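Local coordinates for protein tRNA (guanine(9)-N1)-methyltransferase (Schizosaccharomyces pombe, PDB 4JWH) that methylates N1 of guanine at position 9 of cytoplasmic tRNA, using S-adenosyl-L-methionine as the methyl donor, at residues Val100-Arg105 with His140-Phe145; Ile200-Glu205 with Glu266-Glu271. One frame throughout, in Å; residues are numbered along the deposited sequence.

Overall arrangement
The two contacts follow one another along the chain, contact 1 closing before contact 2 opens, and their centres lie about 14 Å apart. Contact 1 joins the approaches to strands 105-109 and 143-147, neighbours in the parallel sheet; contact 2 ties the loop between strands 189-192 and 208-212 to the junction of helices 254-267 and 270-277. They meet at E205, whose carboxylate probably accepts hydrogen bonds from S102 OG and from the backbone N of S103. Strand 208-212 lies next to 105-109 in the sheet, and helix 254-267 packs on both contacts. The pair thus illustrates how loops leading into neighbouring strands are tied to each other and to helix 254-267.

Contact 1. Residues Val100-Arg105 with His140-Phe145; sequences VPSSIR and HPVELF
H140 and V100 meet through a side chain and a backbone carbonyl. Followed outward, the histidine first sets CB 3.3 Å from V100 O and in contact with S102 CB. With CG anti to the carbonyl carbon (chi1 -52°) and the ring rotated to a chi2 of -70°, ND1 is brought onto V100 O. That bond, 2.6 Å from ND1 to O, lies in the imidazole plane and uses a carbonyl lone pair; CE1, the next ring atom, rests near V100 CB. Replacing the imidazole by an alanine is likely to cost V100 O its N-H partner and open a gap beside V100 CB.

Further along, the backbones take over. S102 N donates to P141 O over 2.9 Å, and E143 N donates to I104 O over 3.1 Å. Between these bonds V142 CG1 fills the step, 4.0 Å from both S102 CB and I104 CB. S102 also shapes its own chain: OG accepts from I104 N in an ST turn while bonding to E205. R105 then starts the strand pairing and touches the F145 ring through CG alone, 3.6 Å from CE2; bends at chi2 and chi3 carry the rest of the arginine away from it.

L265 of helix 254-267 touches the side chains of I104, H140 and V142, and the side chain of I104 is about 9 Å from that of L192, which binds S-adenosyl-L-methionine. The one parallel bridge within these segments, R105 with E143, marks where two loops become adjacent strands, the entry to the parallel sheet of the SPOUT methyltransferase fold.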
loop_
_atom_site.group_PDB
_atom_site.type_symbol
_atom_site.label_atom_id
_atom_site.label_comp_id
_atom_site.label_asym_id
_atom_site.label_seq_id
_atom_site.Cartn_x
_atom_site.Cartn_y
_atom_site.Cartn_z
ATOM N N VAL A 100 -11.578 2.792 -15.756
ATOM C CA VAL A 100 -10.919 1.652 -16.398
ATOM C C VAL A 100 -9.976 0.948 -15.406
ATOM O O VAL A 100 -8.907 1.470 -15.106
ATOM C CB VAL A 100 -10.116 2.066 -17.680
ATOM C CG1 VAL A 100 -9.358 0.859 -18.262
ATOM C CG2 VAL A 100 -11.036 2.656 -18.753
ATOM N N PRO A 101 -10.362 -0.243 -14.909
ATOM C CA PRO A 101 -9.516 -0.988 -13.985
ATOM C C PRO A 101 -8.100 -1.160 -14.531
ATOM O O PRO A 101 -7.903 -1.309 -15.731
ATOM C CB PRO A 101 -10.208 -2.344 -13.898
ATOM C CG PRO A 101 -11.634 -2.050 -14.178
ATOM C CD PRO A 101 -11.617 -0.961 -15.199
ATOM N N SER A 102 -7.129 -1.103 -13.634
ATOM C CA SER A 102 -5.738 -1.366 -13.947
ATOM C C SER A 102 -5.485 -2.854 -13.670
ATOM O O SER A 102 -6.103 -3.444 -12.795
ATOM C CB SER A 102 -4.871 -0.492 -13.017
ATOM O OG SER A 102 -3.495 -0.846 -13.051
ATOM N N SER A 103 -4.572 -3.468 -14.402
ATOM C CA SER A 103 -4.179 -4.834 -14.076
ATOM C C SER A 103 -3.198 -4.894 -12.866
ATOM O O SER A 103 -2.893 -5.970 -12.357
ATOM C CB SER A 103 -3.589 -5.506 -15.313
ATOM O OG SER A 103 -2.517 -4.726 -15.786
ATOM N N ILE A 104 -2.716 -3.746 -12.389
ATOM C CA ILE A 104 -1.785 -3.752 -11.239
ATOM C C ILE A 104 -2.368 -4.433 -9.999
ATOM O O ILE A 104 -3.568 -4.305 -9.723
ATOM C CB ILE A 104 -1.262 -2.326 -10.930
ATOM C CG1 ILE A 104 -0.375 -1.874 -12.090
ATOM C CG2 ILE A 104 -0.453 -2.271 -9.609
ATOM C CD1 ILE A 104 -0.176 -0.340 -12.221
ATOM N N ARG A 105 -1.524 -5.202 -9.296
ATOM C CA ARG A 105 -1.823 -5.687 -7.954
ATOM C C ARG A 105 -1.097 -4.780 -6.976
ATOM O O ARG A 105 0.072 -4.474 -7.186
ATOM C CB ARG A 105 -1.341 -7.125 -7.733
ATOM C CG ARG A 105 -2.312 -8.211 -8.232
ATOM C CD ARG A 105 -2.655 -8.061 -9.707
ATOM N NE ARG A 105 -1.485 -8.029 -10.588
ATOM C CZ ARG A 105 -0.831 -9.107 -11.028
ATOM N NH1 ARG A 105 -1.192 -10.331 -10.626
ATOM N NH2 ARG A 105 0.197 -8.950 -11.856
ATOM N N HIS A 140 -8.779 4.317 -11.947
ATOM C CA HIS A 140 -8.255 2.997 -12.299
ATOM C C HIS A 140 -8.087 2.086 -11.087
ATOM O O HIS A 140 -6.994 1.975 -10.553
ATOM C CB HIS A 140 -6.903 3.130 -13.041
ATOM C CG HIS A 140 -6.954 4.061 -14.205
ATOM N ND1 HIS A 140 -7.647 3.763 -15.363
ATOM C CD2 HIS A 140 -6.456 5.304 -14.375
ATOM C CE1 HIS A 140 -7.542 4.775 -16.203
ATOM N NE2 HIS A 140 -6.820 5.717 -15.630
ATOM N N PRO A 141 -9.168 1.422 -10.645
ATOM C CA PRO A 141 -9.004 0.570 -9.486
ATOM C C PRO A 141 -8.037 -0.560 -9.789
ATOM O O PRO A 141 -7.987 -1.033 -10.908
ATOM C CB PRO A 141 -10.401 -0.022 -9.246
ATOM C CG PRO A 141 -11.293 0.577 -10.237
ATOM C CD PRO A 141 -10.573 1.553 -11.074
ATOM N N VAL A 142 -7.298 -0.983 -8.771
ATOM C CA VAL A 142 -6.405 -2.108 -8.889
ATOM C C VAL A 142 -6.983 -3.279 -8.136
ATOM O O VAL A 142 -8.040 -3.141 -7.496
ATOM C CB VAL A 142 -5.007 -1.756 -8.296
ATOM C CG1 VAL A 142 -4.417 -0.608 -9.067
ATOM C CG2 VAL A 142 -5.106 -1.402 -6.811
ATOM N N GLU A 143 -6.279 -4.414 -8.158
ATOM C CA GLU A 143 -6.588 -5.492 -7.224
ATOM C C GLU A 143 -5.756 -5.311 -5.957
ATOM O O GLU A 143 -4.502 -5.359 -5.989
ATOM C CB GLU A 143 -6.379 -6.897 -7.853
ATOM C CG GLU A 143 -7.501 -7.343 -8.840
ATOM C CD GLU A 143 -8.889 -7.630 -8.233
ATOM O OE1 GLU A 143 -9.080 -7.791 -7.005
ATOM O OE2 GLU A 143 -9.839 -7.727 -9.030
ATOM N N LEU A 144 -6.472 -5.068 -4.863
ATOM C CA LEU A 144 -5.902 -4.921 -3.535
ATOM C C LEU A 144 -5.774 -6.253 -2.797
ATOM O O LEU A 144 -6.747 -6.984 -2.659
ATOM C CB LEU A 144 -6.741 -3.920 -2.710
ATOM C CG LEU A 144 -6.229 -3.468 -1.329
ATOM C CD1 LEU A 144 -4.831 -2.896 -1.478
ATOM C CD2 LEU A 144 -7.203 -2.420 -0.653
ATOM N N PHE A 145 -4.567 -6.571 -2.331
ATOM C CA PHE A 145 -4.332 -7.780 -1.561
ATOM C C PHE A 145 -3.917 -7.360 -0.182
ATOM O O PHE A 145 -3.244 -6.307 -0.012
ATOM C CB PHE A 145 -3.233 -8.671 -2.172
ATOM C CG PHE A 145 -3.694 -9.488 -3.371
ATOM C CD1 PHE A 145 -3.780 -10.892 -3.302
ATOM C CD2 PHE A 145 -4.028 -8.853 -4.557
ATOM C CE1 PHE A 145 -4.193 -11.644 -4.403
ATOM C CE2 PHE A 145 -4.446 -9.589 -5.663
ATOM C CZ PHE A 145 -4.550 -11.003 -5.575
#

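Contact 2. Residues Ile200-Glu205 with Glu266-Glu271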
loop_
_atom_site.group_PDB
_atom_site.type_symbol
_atom_site.label_atom_id
_atom_site.label_comp_id
_atom_site.label_asym_id
_atom_site.label_seq_id
_atom_site.Cartn_x
_atom_site.Cartn_y
_atom_site.Cartn_z
ATOM N N ILE A 200 11.072 4.983 -7.580
ATOM C CA ILE A 200 10.031 4.647 -8.547
ATOM C C ILE A 200 9.638 5.882 -9.350
ATOM O O ILE A 200 9.527 6.988 -8.794
ATOM C CB ILE A 200 8.817 3.933 -7.905
ATOM C CG1 ILE A 200 8.033 3.183 -8.987
ATOM C CG2 ILE A 200 7.917 4.881 -7.126
ATOM C CD1 ILE A 200 7.405 1.953 -8.490
ATOM N N THR A 201 9.471 5.697 -10.656
ATOM C CA THR A 201 9.158 6.784 -11.546
ATOM C C THR A 201 7.897 6.543 -12.352
ATOM O O THR A 201 7.300 7.479 -12.859
ATOM C CB THR A 201 10.324 7.083 -12.473
ATOM O OG1 THR A 201 10.643 5.905 -13.200
ATOM C CG2 THR A 201 11.555 7.524 -11.650
ATOM N N GLU A 202 7.483 5.286 -12.441
ATOM C CA GLU A 202 6.260 4.917 -13.119
ATOM C C GLU A 202 5.759 3.598 -12.554
ATOM O O GLU A 202 6.570 2.711 -12.236
ATOM C CB GLU A 202 6.541 4.729 -14.605
ATOM C CG GLU A 202 6.404 6.007 -15.428
ATOM C CD GLU A 202 6.369 5.700 -16.894
ATOM O OE1 GLU A 202 7.447 5.337 -17.428
ATOM O OE2 GLU A 202 5.274 5.804 -17.506
ATOM N N LEU A 203 4.442 3.447 -12.470
ATOM C CA LEU A 203 3.877 2.155 -12.104
ATOM C C LEU A 203 3.624 1.349 -13.353
ATOM O O LEU A 203 2.921 1.790 -14.249
ATOM C CB LEU A 203 2.593 2.294 -11.268
ATOM C CG LEU A 203 2.713 3.226 -10.051
ATOM C CD1 LEU A 203 1.381 3.492 -9.390
ATOM C CD2 LEU A 203 3.690 2.662 -9.044
ATOM N N ASP A 204 4.194 0.152 -13.370
ATOM C CA ASP A 204 4.178 -0.767 -14.495
ATOM C C ASP A 204 2.886 -1.605 -14.445
ATOM O O ASP A 204 2.599 -2.229 -13.430
ATOM C CB ASP A 204 5.357 -1.703 -14.249
ATOM C CG ASP A 204 6.206 -1.927 -15.435
ATOM O OD1 ASP A 204 5.703 -2.507 -16.424
ATOM O OD2 ASP A 204 7.419 -1.595 -15.344
ATOM N N GLU A 205 2.136 -1.661 -15.536
ATOM C CA GLU A 205 0.927 -2.493 -15.548
ATOM C C GLU A 205 1.153 -3.974 -15.199
ATOM O O GLU A 205 0.213 -4.655 -14.783
ATOM C CB GLU A 205 0.121 -2.363 -16.868
ATOM C CG GLU A 205 -0.820 -1.110 -16.998
ATOM C CD GLU A 205 -1.963 -1.002 -15.949
ATOM O OE1 GLU A 205 -2.888 -1.861 -15.938
ATOM O OE2 GLU A 205 -1.963 -0.016 -15.146
ATOM N N GLU A 266 -4.150 7.744 -12.345
ATOM C CA GLU A 266 -5.028 8.728 -12.961
ATOM C C GLU A 266 -4.277 9.844 -13.697
ATOM O O GLU A 266 -4.542 10.109 -14.873
ATOM C CB GLU A 266 -5.943 9.342 -11.903
ATOM C CG GLU A 266 -6.773 10.474 -12.478
ATOM C CD GLU A 266 -8.007 10.834 -11.657
ATOM O OE1 GLU A 266 -8.405 10.070 -10.751
ATOM O OE2 GLU A 266 -8.587 11.895 -11.965
ATOM N N TYR A 267 -3.360 10.510 -13.000
ATOM C CA TYR A 267 -2.763 11.728 -13.549
ATOM C C TYR A 267 -1.489 11.447 -14.336
ATOM O O TYR A 267 -1.152 12.197 -15.253
ATOM C CB TYR A 267 -2.450 12.745 -12.427
ATOM C CG TYR A 267 -3.623 13.170 -11.568
ATOM C CD1 TYR A 267 -4.863 13.488 -12.136
ATOM C CD2 TYR A 267 -3.493 13.274 -10.183
ATOM C CE1 TYR A 267 -5.966 13.904 -11.322
ATOM C CE2 TYR A 267 -4.578 13.684 -9.368
ATOM C CZ TYR A 267 -5.805 13.982 -9.944
ATOM O OH TYR A 267 -6.859 14.398 -9.139
ATOM N N ARG A 268 -0.789 10.370 -13.969
ATOM C CA ARG A 268 0.577 10.082 -14.471
ATOM C C ARG A 268 1.600 11.213 -14.256
ATOM O O ARG A 268 2.534 11.421 -15.064
ATOM C CB ARG A 268 0.538 9.536 -15.900
ATOM C CG ARG A 268 -0.146 8.161 -15.972
ATOM C CD ARG A 268 -0.219 7.645 -17.390
ATOM N NE ARG A 268 1.071 7.123 -17.838
ATOM C CZ ARG A 268 1.455 5.850 -17.708
ATOM N NH1 ARG A 268 0.645 4.954 -17.139
ATOM N NH2 ARG A 268 2.663 5.474 -18.139
ATOM N N ASP A 269 1.437 11.885 -13.115
ATOM C CA ASP A 269 2.138 13.109 -12.744
ATOM C C ASP A 269 2.338 12.974 -11.232
ATOM O O ASP A 269 1.354 12.944 -10.460
ATOM C CB ASP A 269 1.197 14.277 -13.128
ATOM C CG ASP A 269 1.707 15.661 -12.700
ATOM O OD1 ASP A 269 1.151 16.659 -13.226
ATOM O OD2 ASP A 269 2.628 15.773 -11.869
ATOM N N TRP A 270 3.585 12.841 -10.777
ATOM C CA TRP A 270 3.769 12.645 -9.335
ATOM C C TRP A 270 3.443 13.916 -8.578
ATOM O O TRP A 270 2.939 13.847 -7.472
ATOM C CB TRP A 270 5.173 12.147 -8.938
ATOM C CG TRP A 270 5.497 10.814 -9.486
ATOM C CD1 TRP A 270 6.252 10.543 -10.593
ATOM C CD2 TRP A 270 5.115 9.553 -8.934
ATOM N NE1 TRP A 270 6.330 9.183 -10.786
ATOM C CE2 TRP A 270 5.647 8.553 -9.777
ATOM C CE3 TRP A 270 4.341 9.170 -7.822
ATOM C CZ2 TRP A 270 5.437 7.189 -9.548
ATOM C CZ3 TRP A 270 4.131 7.807 -7.588
ATOM C CH2 TRP A 270 4.678 6.835 -8.460
ATOM N N GLU A 271 3.727 15.070 -9.183
ATOM C CA GLU A 271 3.542 16.349 -8.471
ATOM C C GLU A 271 2.076 16.563 -8.104
ATOM O O GLU A 271 1.773 16.984 -6.996
ATOM C CB GLU A 271 4.162 17.524 -9.245
ATOM C CG GLU A 271 5.669 17.252 -9.478
ATOM C CD GLU A 271 6.444 18.361 -10.177
ATOM O OE1 GLU A 271 6.107 18.708 -11.334
ATOM O OE2 GLU A 271 7.405 18.874 -9.553
HETATM O O HOH W 1 0.556 1.966 -15.586
#
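E202 and R268 form a salt bridge, 2.7 Å from OE2 to NH2, between exposed side chains. The carboxylate and guanidinium planes stand 84° apart, so one oxygen meets one nitrogen instead of two pairs lying flat together. The arginine reaches there by a chain bent at chi3 (77°).

A second polar link comes from W270, whose indole NE1 donates to T201 O at 2.9 Å with an N-H...O angle of 162°. The oxygen lies in the indole plane, yet the nitrogen stands well above the plane of the carbonyl, away from its lone pairs. A water adds a looser connection: it donates to L203 O and E205 OE2 and accepts a weak bond from R268 NH1.

Packing spreads from the six-membered half of the indole. I200 CG2 comes within 4.0 Å of CH2, its side chain crossing that of W270 at about a right angle, while L203 CD2 approaches the same carbon at the ring edge.

W270 also stacks on W264, and L203 packs on L261, W264 and L265, all of helix 254-267. Y209 of strand 208-212 touches I200 and L203. I200 and L203 are thus buried between that strand and the helical side, whereas T201 and E202 stay at the surface, where helix 254-267 ends and D269 N-caps helix 270-277.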